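Local structure of putative glycosyltransferase (Mannosyltransferase) involved in glycosylating the PBCV-1 major capsid protein (Paramecium bursaria Chlorella virus 1, 2P6W) at residues T73-W78 / P103-H108; K125-H128 / I134-I137; D173-N178 / P185-D190; L28-C33 / Y38-E43. The protein probably transfers sugar from a nucleotide-sugar donor, with manganese, in glycosylating the viral major capsid protein, this chain being the N-terminal GT-A domain. One frame throughout, in Å; residues are numbered along the deposited sequence.

Interaction 1: T73-W78 / P103-H108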
loop_
_atom_site.group_PDB
_atom_site.type_symbol
_atom_site.label_atom_id
_atom_site.label_comp_id
_atom_site.label_asym_id
_atom_site.label_seq_id
_atom_site.Cartn_x
_atom_site.Cartn_y
_atom_site.Cartn_z
ATOM N N THR A 73 3.228 16.888 0.525
ATOM C CA THR A 73 3.632 15.539 0.078
ATOM C C THR A 73 4.005 15.498 -1.397
ATOM O O THR A 73 3.303 16.063 -2.231
ATOM C CB THR A 73 2.510 14.515 0.319
ATOM O OG1 THR A 73 2.084 14.571 1.687
ATOM C CG2 THR A 73 2.996 13.095 0.000
ATOM N N GLU A 74 5.126 14.847 -1.714
ATOM C CA GLU A 74 5.479 14.545 -3.099
ATOM C C GLU A 74 5.097 13.125 -3.472
ATOM O O GLU A 74 4.551 12.897 -4.550
ATOM C CB GLU A 74 6.968 14.735 -3.327
ATOM C CG GLU A 74 7.421 16.164 -3.140
ATOM C CD GLU A 74 8.920 16.281 -3.245
ATOM O OE1 GLU A 74 9.413 16.224 -4.390
ATOM O OE2 GLU A 74 9.587 16.401 -2.185
ATOM N N TRP A 75 5.405 12.179 -2.583
ATOM C CA TRP A 75 5.036 10.772 -2.782
ATOM C C TRP A 75 4.143 10.259 -1.671
ATOM O O TRP A 75 4.492 10.381 -0.489
ATOM C CB TRP A 75 6.272 9.874 -2.832
ATOM C CG TRP A 75 6.984 9.962 -4.144
ATOM C CD1 TRP A 75 8.109 10.685 -4.421
ATOM C CD2 TRP A 75 6.607 9.323 -5.364
ATOM N NE1 TRP A 75 8.448 10.541 -5.741
ATOM C CE2 TRP A 75 7.551 9.704 -6.345
ATOM C CE3 TRP A 75 5.568 8.470 -5.729
ATOM C CZ2 TRP A 75 7.486 9.250 -7.663
ATOM C CZ3 TRP A 75 5.507 8.023 -7.061
ATOM C CH2 TRP A 75 6.455 8.417 -7.995
ATOM N N PHE A 76 3.007 9.684 -2.058
ATOM C CA PHE A 76 2.105 9.005 -1.122
ATOM C C PHE A 76 2.391 7.527 -1.223
ATOM O O PHE A 76 2.567 7.003 -2.321
ATOM C CB PHE A 76 0.643 9.264 -1.486
ATOM C CG PHE A 76 0.244 10.698 -1.303
ATOM C CD1 PHE A 76 -0.219 11.154 -0.069
ATOM C CD2 PHE A 76 0.357 11.597 -2.363
ATOM C CE1 PHE A 76 -0.567 12.482 0.106
ATOM C CE2 PHE A 76 0.006 12.944 -2.190
ATOM C CZ PHE A 76 -0.453 13.380 -0.945
ATOM N N LEU A 77 2.465 6.859 -0.079
ATOM C CA LEU A 77 2.734 5.426 -0.070
ATOM C C LEU A 77 1.600 4.749 0.694
ATOM O O LEU A 77 1.498 4.902 1.908
ATOM C CB LEU A 77 4.096 5.145 0.595
ATOM C CG LEU A 77 4.423 3.671 0.845
ATOM C CD1 LEU A 77 4.332 2.861 -0.455
ATOM C CD2 LEU A 77 5.797 3.518 1.469
ATOM N N TRP A 78 0.744 4.018 -0.020
ATOM C CA TRP A 78 -0.306 3.223 0.621
ATOM C C TRP A 78 0.272 1.889 1.087
ATOM O O TRP A 78 0.921 1.214 0.288
ATOM C CB TRP A 78 -1.451 2.918 -0.370
ATOM C CG TRP A 78 -2.357 1.884 0.208
ATOM C CD1 TRP A 78 -2.337 0.535 -0.024
ATOM C CD2 TRP A 78 -3.362 2.100 1.210
ATOM N NE1 TRP A 78 -3.276 -0.097 0.761
ATOM C CE2 TRP A 78 -3.926 0.843 1.518
ATOM C CE3 TRP A 78 -3.847 3.239 1.872
ATOM C CZ2 TRP A 78 -4.944 0.687 2.471
ATOM C CZ3 TRP A 78 -4.877 3.086 2.813
ATOM C CH2 TRP A 78 -5.405 1.817 3.108
ATOM N N PRO A 103 11.327 12.135 -12.710
ATOM C CA PRO A 103 10.214 13.044 -12.499
ATOM C C PRO A 103 8.960 12.682 -13.305
ATOM O O PRO A 103 7.890 13.227 -13.035
ATOM C CB PRO A 103 10.788 14.416 -12.941
ATOM C CG PRO A 103 11.839 14.095 -13.907
ATOM C CD PRO A 103 12.435 12.783 -13.446
ATOM N N ASN A 104 9.093 11.748 -14.250
ATOM C CA ASN A 104 8.001 11.367 -15.134
ATOM C C ASN A 104 7.098 10.278 -14.543
ATOM O O ASN A 104 6.024 10.010 -15.072
ATOM C CB ASN A 104 8.555 10.862 -16.466
ATOM C CG ASN A 104 7.479 10.721 -17.532
ATOM O OD1 ASN A 104 6.594 11.575 -17.660
ATOM N ND2 ASN A 104 7.555 9.645 -18.306
ATOM N N ILE A 105 7.549 9.631 -13.471
ATOM C CA ILE A 105 6.788 8.507 -12.894
ATOM C C ILE A 105 5.680 8.977 -11.939
ATOM O O ILE A 105 5.926 9.824 -11.065
ATOM C CB ILE A 105 7.732 7.483 -12.213
ATOM C CG1 ILE A 105 8.791 6.990 -13.208
ATOM C CG2 ILE A 105 6.930 6.292 -11.650
ATOM C CD1 ILE A 105 8.213 6.422 -14.528
ATOM N N LEU A 106 4.468 8.431 -12.143
ATOM C CA LEU A 106 3.291 8.694 -11.296
ATOM C C LEU A 106 2.984 7.537 -10.343
ATOM O O LEU A 106 2.429 7.766 -9.280
ATOM C CB LEU A 106 2.048 8.979 -12.140
ATOM C CG LEU A 106 2.004 10.253 -12.990
ATOM C CD1 LEU A 106 0.861 10.142 -13.984
ATOM C CD2 LEU A 106 1.877 11.523 -12.166
ATOM N N TYR A 107 3.334 6.306 -10.728
ATOM C CA TYR A 107 3.084 5.137 -9.874
ATOM C C TYR A 107 4.266 4.200 -9.849
ATOM O O TYR A 107 4.807 3.887 -10.898
ATOM C CB TYR A 107 1.910 4.328 -10.444
ATOM C CG TYR A 107 0.538 4.890 -10.153
ATOM C CD1 TYR A 107 -0.179 4.487 -9.021
ATOM C CD2 TYR A 107 -0.052 5.810 -11.013
ATOM C CE1 TYR A 107 -1.441 5.012 -8.739
ATOM C CE2 TYR A 107 -1.300 6.330 -10.748
ATOM C CZ TYR A 107 -1.985 5.936 -9.605
ATOM O OH TYR A 107 -3.238 6.463 -9.350
ATOM N N HIS A 108 4.656 3.749 -8.657
ATOM C CA HIS A 108 5.533 2.598 -8.518
ATOM C C HIS A 108 4.719 1.462 -7.915
ATOM O O HIS A 108 4.085 1.640 -6.865
ATOM C CB HIS A 108 6.713 2.929 -7.602
ATOM C CG HIS A 108 7.703 3.848 -8.233
ATOM N ND1 HIS A 108 7.658 5.213 -8.076
ATOM C CD2 HIS A 108 8.732 3.597 -9.068
ATOM C CE1 HIS A 108 8.624 5.768 -8.786
ATOM N NE2 HIS A 108 9.303 4.805 -9.381
#

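Interaction 2: K125-H128 / I134-I137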
loop_
_atom_site.group_PDB
_atom_site.type_symbol
_atom_site.label_atom_id
_atom_site.label_comp_id
_atom_site.label_asym_id
_atom_site.label_seq_id
_atom_site.Cartn_x
_atom_site.Cartn_y
_atom_site.Cartn_z
ATOM N N LYS A 125 1.811 0.562 -2.630
ATOM C CA LYS A 125 1.597 1.336 -3.860
ATOM C C LYS A 125 2.048 2.767 -3.628
ATOM O O LYS A 125 1.553 3.441 -2.711
ATOM C CB LYS A 125 0.103 1.328 -4.242
ATOM C CG LYS A 125 -0.246 2.137 -5.478
ATOM C CD LYS A 125 -1.756 2.099 -5.790
ATOM C CE LYS A 125 -2.581 2.906 -4.781
ATOM N NZ LYS A 125 -3.990 3.161 -5.330
ATOM N N PHE A 126 2.998 3.218 -4.450
ATOM C CA PHE A 126 3.496 4.593 -4.423
ATOM C C PHE A 126 2.736 5.405 -5.443
ATOM O O PHE A 126 2.656 5.015 -6.605
ATOM C CB PHE A 126 4.973 4.647 -4.835
ATOM C CG PHE A 126 5.931 4.102 -3.810
ATOM C CD1 PHE A 126 6.631 4.966 -2.981
ATOM C CD2 PHE A 126 6.187 2.726 -3.718
ATOM C CE1 PHE A 126 7.559 4.477 -2.040
ATOM C CE2 PHE A 126 7.117 2.231 -2.771
ATOM C CZ PHE A 126 7.801 3.113 -1.951
ATOM N N VAL A 127 2.209 6.547 -5.003
ATOM C CA VAL A 127 1.414 7.436 -5.848
ATOM C C VAL A 127 1.981 8.855 -5.748
ATOM O O VAL A 127 2.004 9.437 -4.661
ATOM C CB VAL A 127 -0.059 7.495 -5.356
ATOM C CG1 VAL A 127 -0.913 8.298 -6.339
ATOM C CG2 VAL A 127 -0.632 6.100 -5.179
ATOM N N HIS A 128 2.411 9.424 -6.877
ATOM C CA HIS A 128 2.959 10.773 -6.893
ATOM C C HIS A 128 1.829 11.767 -6.652
ATOM O O HIS A 128 0.677 11.504 -7.032
ATOM C CB HIS A 128 3.578 11.064 -8.253
ATOM C CG HIS A 128 4.398 12.313 -8.285
ATOM N ND1 HIS A 128 3.876 13.533 -8.664
ATOM C CD2 HIS A 128 5.697 12.541 -7.980
ATOM C CE1 HIS A 128 4.816 14.456 -8.588
ATOM N NE2 HIS A 128 5.933 13.882 -8.178
ATOM N N ILE A 134 -6.069 11.295 -10.405
ATOM C CA ILE A 134 -6.258 9.936 -10.916
ATOM C C ILE A 134 -6.864 9.031 -9.863
ATOM O O ILE A 134 -7.798 8.276 -10.152
ATOM C CB ILE A 134 -4.942 9.322 -11.417
ATOM C CG1 ILE A 134 -4.445 10.115 -12.635
ATOM C CG2 ILE A 134 -5.150 7.838 -11.735
ATOM C CD1 ILE A 134 -3.108 9.634 -13.203
ATOM N N GLU A 135 -6.347 9.107 -8.637
ATOM C CA GLU A 135 -6.915 8.296 -7.558
ATOM C C GLU A 135 -8.391 8.646 -7.319
ATOM O O GLU A 135 -9.199 7.783 -6.977
ATOM C CB GLU A 135 -6.107 8.469 -6.290
ATOM C CG GLU A 135 -4.742 7.793 -6.392
ATOM C CD GLU A 135 -4.861 6.277 -6.277
ATOM O OE1 GLU A 135 -5.582 5.801 -5.381
ATOM O OE2 GLU A 135 -4.245 5.549 -7.075
ATOM N N LYS A 136 -8.740 9.915 -7.495
ATOM C CA LYS A 136 -10.133 10.310 -7.392
ATOM C C LYS A 136 -10.987 9.547 -8.404
ATOM O O LYS A 136 -12.096 9.105 -8.080
ATOM C CB LYS A 136 -10.313 11.815 -7.603
ATOM C CG LYS A 136 -9.922 12.666 -6.420
ATOM C CD LYS A 136 -10.304 14.132 -6.661
ATOM C CE LYS A 136 -9.778 15.071 -5.582
ATOM N NZ LYS A 136 -10.180 16.479 -5.909
ATOM N N ILE A 137 -10.463 9.378 -9.618
ATOM C CA ILE A 137 -11.168 8.595 -10.624
ATOM C C ILE A 137 -11.243 7.118 -10.240
ATOM O O ILE A 137 -12.300 6.490 -10.366
ATOM C CB ILE A 137 -10.529 8.769 -12.031
ATOM C CG1 ILE A 137 -10.613 10.234 -12.474
ATOM C CG2 ILE A 137 -11.223 7.880 -13.028
ATOM C CD1 ILE A 137 -12.018 10.751 -12.603
#

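Interaction 3: D173-N178 / P185-D190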
loop_
_atom_site.group_PDB
_atom_site.type_symbol
_atom_site.label_atom_id
_atom_site.label_comp_id
_atom_site.label_asym_id
_atom_site.label_seq_id
_atom_site.Cartn_x
_atom_site.Cartn_y
_atom_site.Cartn_z
ATOM N N ASP A 173 10.144 -5.658 -9.082
ATOM C CA ASP A 173 10.230 -6.860 -8.250
ATOM C C ASP A 173 9.740 -6.504 -6.861
ATOM O O ASP A 173 9.952 -5.376 -6.400
ATOM C CB ASP A 173 11.671 -7.347 -8.152
ATOM C CG ASP A 173 12.171 -8.005 -9.445
ATOM O OD1 ASP A 173 11.351 -8.470 -10.273
ATOM O OD2 ASP A 173 13.405 -8.051 -9.621
ATOM N N PRO A 174 9.061 -7.449 -6.191
ATOM C CA PRO A 174 8.497 -7.176 -4.878
ATOM C C PRO A 174 9.334 -7.574 -3.658
ATOM O O PRO A 174 8.859 -7.446 -2.518
ATOM C CB PRO A 174 7.233 -8.036 -4.906
ATOM C CG PRO A 174 7.713 -9.292 -5.612
ATOM C CD PRO A 174 8.644 -8.770 -6.701
ATOM N N TYR A 175 10.550 -8.063 -3.878
ATOM C CA TYR A 175 11.268 -8.803 -2.827
ATOM C C TYR A 175 11.563 -8.006 -1.573
ATOM O O TYR A 175 11.613 -8.586 -0.489
ATOM C CB TYR A 175 12.552 -9.454 -3.357
ATOM C CG TYR A 175 12.318 -10.201 -4.636
ATOM C CD1 TYR A 175 11.273 -11.134 -4.748
ATOM C CD2 TYR A 175 13.099 -9.940 -5.766
ATOM C CE1 TYR A 175 11.042 -11.808 -5.953
ATOM C CE2 TYR A 175 12.879 -10.609 -6.962
ATOM C CZ TYR A 175 11.850 -11.544 -7.049
ATOM O OH TYR A 175 11.612 -12.203 -8.246
ATOM N N THR A 176 11.742 -6.697 -1.725
ATOM C CA THR A 176 12.002 -5.847 -0.565
ATOM C C THR A 176 10.829 -4.943 -0.197
ATOM O O THR A 176 10.686 -4.599 0.985
ATOM C CB THR A 176 13.237 -4.959 -0.751
ATOM O OG1 THR A 176 13.056 -4.132 -1.903
ATOM C CG2 THR A 176 14.505 -5.817 -0.909
ATOM N N LEU A 177 10.020 -4.541 -1.185
ATOM C CA LEU A 177 8.977 -3.537 -0.928
ATOM C C LEU A 177 7.524 -4.045 -0.885
ATOM O O LEU A 177 6.625 -3.318 -0.474
ATOM C CB LEU A 177 9.101 -2.344 -1.881
ATOM C CG LEU A 177 10.394 -1.539 -1.652
ATOM C CD1 LEU A 177 10.674 -0.635 -2.826
ATOM C CD2 LEU A 177 10.357 -0.710 -0.350
ATOM N N ASN A 178 7.297 -5.277 -1.322
ATOM C CA ASN A 178 5.970 -5.882 -1.160
ATOM C C ASN A 178 6.207 -7.372 -0.976
ATOM O O ASN A 178 5.816 -8.200 -1.799
ATOM C CB ASN A 178 5.068 -5.573 -2.355
ATOM C CG ASN A 178 3.607 -5.935 -2.102
ATOM O OD1 ASN A 178 3.268 -6.603 -1.114
ATOM N ND2 ASN A 178 2.718 -5.474 -2.993
ATOM N N PRO A 185 9.318 -16.442 1.314
ATOM C CA PRO A 185 9.777 -16.626 2.699
ATOM C C PRO A 185 11.260 -16.321 2.862
ATOM O O PRO A 185 11.665 -15.836 3.921
ATOM C CB PRO A 185 9.533 -18.123 2.970
ATOM C CG PRO A 185 9.352 -18.750 1.593
ATOM C CD PRO A 185 8.719 -17.671 0.767
ATOM N N GLU A 186 12.042 -16.629 1.826
ATOM C CA GLU A 186 13.496 -16.459 1.818
ATOM C C GLU A 186 13.945 -14.993 1.791
ATOM O O GLU A 186 15.104 -14.688 2.102
ATOM C CB GLU A 186 14.115 -17.217 0.623
ATOM C CG GLU A 186 13.899 -16.584 -0.779
ATOM C CD GLU A 186 12.576 -16.961 -1.477
ATOM O OE1 GLU A 186 11.651 -17.447 -0.800
ATOM O OE2 GLU A 186 12.454 -16.736 -2.711
ATOM N N HIS A 187 13.032 -14.099 1.404
ATOM C CA HIS A 187 13.356 -12.685 1.257
ATOM C C HIS A 187 12.872 -11.871 2.446
ATOM O O HIS A 187 13.271 -10.708 2.599
ATOM C CB HIS A 187 12.733 -12.102 -0.019
ATOM C CG HIS A 187 13.325 -12.625 -1.293
ATOM N ND1 HIS A 187 14.478 -12.114 -1.849
ATOM C CD2 HIS A 187 12.895 -13.589 -2.143
ATOM C CE1 HIS A 187 14.744 -12.752 -2.976
ATOM N NE2 HIS A 187 13.794 -13.649 -3.179
ATOM N N VAL A 188 11.997 -12.452 3.266
ATOM C CA VAL A 188 11.389 -11.734 4.399
ATOM C C VAL A 188 12.439 -11.077 5.296
ATOM O O VAL A 188 12.311 -9.906 5.648
ATOM C CB VAL A 188 10.466 -12.641 5.251
ATOM C CG1 VAL A 188 10.060 -11.925 6.545
ATOM C CG2 VAL A 188 9.215 -13.032 4.459
ATOM N N LYS A 189 13.486 -11.831 5.624
ATOM C CA LYS A 189 14.594 -11.344 6.457
ATOM C C LYS A 189 15.188 -10.004 6.001
ATOM O O LYS A 189 15.579 -9.180 6.836
ATOM C CB LYS A 189 15.702 -12.421 6.538
ATOM C CG LYS A 189 16.485 -12.657 5.228
ATOM C CD LYS A 189 17.483 -13.827 5.317
ATOM C CE LYS A 189 18.349 -13.902 4.070
ATOM N NZ LYS A 189 19.106 -15.190 3.964
ATOM N N ASP A 190 15.270 -9.802 4.688
ATOM C CA ASP A 190 15.961 -8.647 4.122
ATOM C C ASP A 190 15.007 -7.599 3.573
ATOM O O ASP A 190 15.447 -6.602 2.997
ATOM C CB ASP A 190 16.926 -9.095 3.020
ATOM C CG ASP A 190 18.144 -9.826 3.569
ATOM O OD1 ASP A 190 18.551 -9.558 4.728
ATOM O OD2 ASP A 190 18.686 -10.669 2.831
HETATM O O HOH W 1 14.065 -8.825 0.732
#

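Interaction 4: L28-C33 / Y38-E43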
loop_
_atom_site.group_PDB
_atom_site.type_symbol
_atom_site.label_atom_id
_atom_site.label_comp_id
_atom_site.label_asym_id
_atom_site.label_seq_id
_atom_site.Cartn_x
_atom_site.Cartn_y
_atom_site.Cartn_z
ATOM N N LEU A 28 4.253 -0.165 14.080
ATOM C CA LEU A 28 5.545 -0.306 13.395
ATOM C C LEU A 28 5.701 0.701 12.247
ATOM O O LEU A 28 6.767 1.284 12.054
ATOM C CB LEU A 28 5.733 -1.743 12.896
ATOM C CG LEU A 28 5.786 -2.804 13.993
ATOM C CD1 LEU A 28 6.065 -4.165 13.341
ATOM C CD2 LEU A 28 6.868 -2.447 14.995
ATOM N N VAL A 29 4.632 0.930 11.500
ATOM C CA VAL A 29 4.676 1.950 10.446
ATOM C C VAL A 29 4.854 3.354 11.031
ATOM O O VAL A 29 5.687 4.137 10.540
ATOM C CB VAL A 29 3.484 1.842 9.484
ATOM C CG1 VAL A 29 3.558 2.915 8.377
ATOM C CG2 VAL A 29 3.450 0.461 8.838
ATOM N N GLU A 30 4.105 3.670 12.087
ATOM C CA GLU A 30 4.229 4.983 12.722
ATOM C C GLU A 30 5.675 5.194 13.217
ATOM O O GLU A 30 6.282 6.268 13.019
ATOM C CB GLU A 30 3.217 5.127 13.868
ATOM C CG GLU A 30 3.139 6.557 14.416
ATOM C CD GLU A 30 1.806 6.914 15.075
ATOM O OE1 GLU A 30 1.006 6.006 15.405
ATOM O OE2 GLU A 30 1.562 8.136 15.259
ATOM N N GLU A 31 6.235 4.151 13.831
ATOM C CA GLU A 31 7.594 4.242 14.344
ATOM C C GLU A 31 8.534 4.505 13.185
ATOM O O GLU A 31 9.409 5.371 13.249
ATOM C CB GLU A 31 8.025 2.941 15.028
ATOM C CG GLU A 31 9.460 3.026 15.534
ATOM C CD GLU A 31 10.078 1.680 15.850
ATOM O OE1 GLU A 31 9.465 0.626 15.533
ATOM O OE2 GLU A 31 11.201 1.686 16.412
ATOM N N TYR A 32 8.346 3.734 12.116
ATOM C CA TYR A 32 9.206 3.883 10.948
ATOM C C TYR A 32 9.164 5.319 10.400
ATOM O O TYR A 32 10.203 5.914 10.075
ATOM C CB TYR A 32 8.799 2.860 9.887
ATOM C CG TYR A 32 9.672 2.911 8.651
ATOM C CD1 TYR A 32 10.989 2.436 8.682
ATOM C CD2 TYR A 32 9.173 3.432 7.449
ATOM C CE1 TYR A 32 11.804 2.494 7.541
ATOM C CE2 TYR A 32 9.970 3.504 6.319
ATOM C CZ TYR A 32 11.287 3.037 6.365
ATOM O OH TYR A 32 12.079 3.114 5.238
ATOM N N CYS A 33 7.969 5.893 10.304
ATOM C CA CYS A 33 7.837 7.272 9.849
ATOM C C CYS A 33 8.598 8.256 10.743
ATOM O O CYS A 33 9.262 9.165 10.248
ATOM C CB CYS A 33 6.375 7.663 9.757
ATOM S SG CYS A 33 5.537 6.823 8.388
ATOM N N TYR A 38 9.129 10.861 7.798
ATOM C CA TYR A 38 7.997 10.776 6.871
ATOM C C TYR A 38 6.722 11.142 7.594
ATOM O O TYR A 38 6.610 10.943 8.800
ATOM C CB TYR A 38 7.833 9.363 6.299
ATOM C CG TYR A 38 9.061 8.759 5.674
ATOM C CD1 TYR A 38 9.856 9.488 4.787
ATOM C CD2 TYR A 38 9.394 7.421 5.910
ATOM C CE1 TYR A 38 10.990 8.912 4.179
ATOM C CE2 TYR A 38 10.530 6.842 5.314
ATOM C CZ TYR A 38 11.325 7.595 4.449
ATOM O OH TYR A 38 12.438 7.036 3.856
ATOM N N ASN A 39 5.727 11.644 6.857
ATOM C CA ASN A 39 4.416 11.887 7.461
ATOM C C ASN A 39 3.695 10.555 7.528
ATOM O O ASN A 39 3.981 9.664 6.734
ATOM C CB ASN A 39 3.571 12.849 6.619
ATOM C CG ASN A 39 4.285 14.151 6.306
ATOM O OD1 ASN A 39 4.399 14.559 5.129
ATOM N ND2 ASN A 39 4.791 14.805 7.341
ATOM N N PHE A 40 2.777 10.421 8.479
ATOM C CA PHE A 40 1.996 9.210 8.641
ATOM C C PHE A 40 0.527 9.601 8.795
ATOM O O PHE A 40 0.195 10.396 9.680
ATOM C CB PHE A 40 2.484 8.437 9.869
ATOM C CG PHE A 40 1.718 7.189 10.138
ATOM C CD1 PHE A 40 1.611 6.197 9.170
ATOM C CD2 PHE A 40 1.091 7.001 11.368
ATOM C CE1 PHE A 40 0.881 5.018 9.421
ATOM C CE2 PHE A 40 0.366 5.829 11.633
ATOM C CZ PHE A 40 0.276 4.838 10.664
ATOM N N TYR A 41 -0.319 9.084 7.898
ATOM C CA TYR A 41 -1.767 9.279 7.969
ATOM C C TYR A 41 -2.431 7.935 8.168
ATOM O O TYR A 41 -2.177 7.000 7.406
ATOM C CB TYR A 41 -2.371 9.945 6.703
ATOM C CG TYR A 41 -3.842 10.168 6.915
ATOM C CD1 TYR A 41 -4.301 11.302 7.577
ATOM C CD2 TYR A 41 -4.770 9.192 6.557
ATOM C CE1 TYR A 41 -5.647 11.480 7.844
ATOM C CE2 TYR A 41 -6.124 9.362 6.805
ATOM C CZ TYR A 41 -6.554 10.507 7.471
ATOM O OH TYR A 41 -7.889 10.703 7.762
ATOM N N TYR A 42 -3.298 7.835 9.181
ATOM C CA TYR A 42 -3.987 6.563 9.454
ATOM C C TYR A 42 -5.488 6.756 9.595
ATOM O O TYR A 42 -5.935 7.531 10.452
ATOM C CB TYR A 42 -3.430 5.954 10.739
ATOM C CG TYR A 42 -3.762 4.506 10.930
ATOM C CD1 TYR A 42 -3.064 3.513 10.229
ATOM C CD2 TYR A 42 -4.766 4.106 11.819
ATOM C CE1 TYR A 42 -3.385 2.147 10.418
ATOM C CE2 TYR A 42 -5.069 2.770 12.016
ATOM C CZ TYR A 42 -4.380 1.794 11.318
ATOM O OH TYR A 42 -4.672 0.457 11.517
ATOM N N GLU A 43 -6.270 6.072 8.759
ATOM C CA GLU A 43 -7.719 6.210 8.792
ATOM C C GLU A 43 -8.330 5.217 9.777
ATOM O O GLU A 43 -8.252 4.002 9.580
ATOM C CB GLU A 43 -8.297 6.014 7.397
ATOM C CG GLU A 43 -9.812 6.292 7.300
ATOM C CD GLU A 43 -10.140 7.784 7.451
ATOM O OE1 GLU A 43 -9.331 8.628 6.993
ATOM O OE2 GLU A 43 -11.205 8.101 8.027
#

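Interaction 1: T73-W78 / P103-H108
Trp75 reaches residues 103-108 with the far rim of its six-membered ring. Atom CH2 does most of the touching: it sits 3.4 Å from the carbonyl oxygen Ile105 O and 3.4 Å from His108 ND1, while the neighbouring CZ3 lies 3.8 Å from Leu106 O. The indole thus comes against two successive carbonyls and the edge of the imidazole. The ring centroids of Trp75 and His108 are 5.0 Å apart with the planes at 54°, an oblique meeting. On the histidine, Ile105 CG2 lies over one face of the imidazole, toward its rim and 3.3 Å above the ring plane, so Ile105 touches both aromatic residues; its CG2 is also 4.3 Å from Trp75 CH2. Strands 75-79 and 107-110 run parallel in the mixed sheet of this GT-A domain, but they are not neighbours: strand 124-128 lies between them, antiparallel to both. The indole therefore spans the width of a strand. Its first torsion, with CG anti to the carbonyl carbon (chi1 -77°), carries it across strand 124-128 to the 103-108 side, and His128, from that intervening strand, meets it edge-to-face. Farther out, Ile8 of strand 8-13 packs on Trp75, and Ile98 and Leu100 pack on His108, whose ring also meets that of His172. Beyond Trp78, strand 75-79 leads to Asp80 and Asp82, the DxD pair that binds manganese.

Interaction 2: K125-H128 / I134-I137
Lys125 and Glu135 come at each other from opposite directions, one from strand 124-128 and the other from helix 132-140, and meet in a salt bridge. Lys125 NZ lies 3.0 Å from Glu135 OE2, approaching on the syn side but 27° out of the carboxylate plane; its second bond, to Glu135 OE1 at 3.1 Å, is weak. The lysine chain bends at chi3 (71°) and the glutamate at chi2 (-75°), and with these two kinks the charged ends come together. This buried bridge is the close part of the contact, where the helix is laid against one face of the central sheet. Val127 supports it, its CG1 touching the glutamate methylene CG at 3.9 Å, and Ile63 of helix 59-69 packs on both residues. One turn of helix shows the contrast, for Lys136 and Ile137 belong to its loose, exposed side and leave the strand alone, Lys136 pairing instead with Glu133. The buried charges have further partners. Tyr107 OH bonds to Glu135 OE2, Ser60 OG to Glu135 OE1, and Glu153 makes a second salt bridge to Lys125 NZ. Arg59, which binds UDP-glucose, has its side chain about 4 Å from that of Lys125. With one ammonium between two carboxylates, and each oxygen of Glu135 bonded a second time, both members of the pair probably stay ionised despite their burial.

Interaction 3: D173-N178 / P185-D190
Tyr175 and His187 form an offset stack between two loops that flank the short strand 179-180, part of the small three-stranded sheet of this GT-A domain. The side chains lie side by side and point the same way, their planes only 14° apart and their centroids separated by 4.5 Å. Because the rings are slipped, His187 NE2 lies over the rim of the phenol, 3.9 Å from Tyr175 CD1, while the base of the tyrosine covers the imidazole: Tyr175 CB stands 3.9 Å from the His187 ring centroid, 22° off the normal, in a CH-pi contact. On both residues CG is anti to the carbonyl carbon, with chi1 of -68° at His187, which lets the two rings rise from their backbones in step. Pro174 CD lies over the opposite face of the phenol, so the phenol has proline on one face and histidine on the other, and Tyr184 meets it edge-to-face. Beyond the stack, the touch of Thr176 CG2 on Asp190 O, at 4.1 Å, is slight. The first loop is curled by a bond from Asn178 N to Pro174 O, 2.9 Å long, and Asn178 OD1 in turn bonds to ND1 of the manganese ligand His195, so the loop contributes to the second shell of the metal site. Below the rings one water donates to both backbones, 2.7 Å to Tyr175 O and 2.8 Å to His187 O.

Interaction 4: L28-C33 / Y38-E43
Tyr38 N gives its hydrogen to Cys33 O at 3.0 Å, a bond that ties the last turns of helix 20-36 to the start of strand 39-43. Beside it Cys33 SG is lodged among strand atoms, 3.6 Å from Asn39 O and 3.8 Å from Phe40 CB, and it lies obliquely to the Phe40 ring as a sulfur-aromatic contact. Helix and strand are the second and third elements of a beta-alpha-beta unit that begins with strand 8-13; the axes of segments 28-33 and 39-43 run nearly antiparallel, at 157°, 8.1 Å apart. Phe40, with CG anti to the backbone N (chi1 179°), extends toward the helix and turns one and the same side of its ring to Val29 and Glu30. Val29 CG1 meets Phe40 CE1 at 3.6 Å; Glu30 passes across the phenylalanine at about a right angle, CB 3.7 Å from Phe40 CE2 and CA over that face toward its rim. Tyr32 CE2 comes in the plane of the Tyr38 ring, 3.5 Å from its CE2; the two hydroxyls bond elsewhere, to Lys92 O and Ile94 N.

In the fold
From the N terminus the contacts follow one another in series, none nested in or crossing another. Interaction 4 comes first, closing the short turn between helix 20-36 and strand 39-43 at one edge of the central sheet. Interaction 1 closes a longer excursion, bringing residues 103-108 back to within reach of the Trp75 side chain, one strand away from strand 75-79. Interaction 2 follows, closing the brief connection from strand 124-128 to helix 132-140; it touches interaction 1 directly, since strand 124-128 lies between the two strands of interaction 1. Interactions 1, 2 and 4 all reach the same six-stranded sheet. Interaction 3, last in the chain, closes the loops around strand 179-180, on the opposite side of the chain's centre from interaction 2.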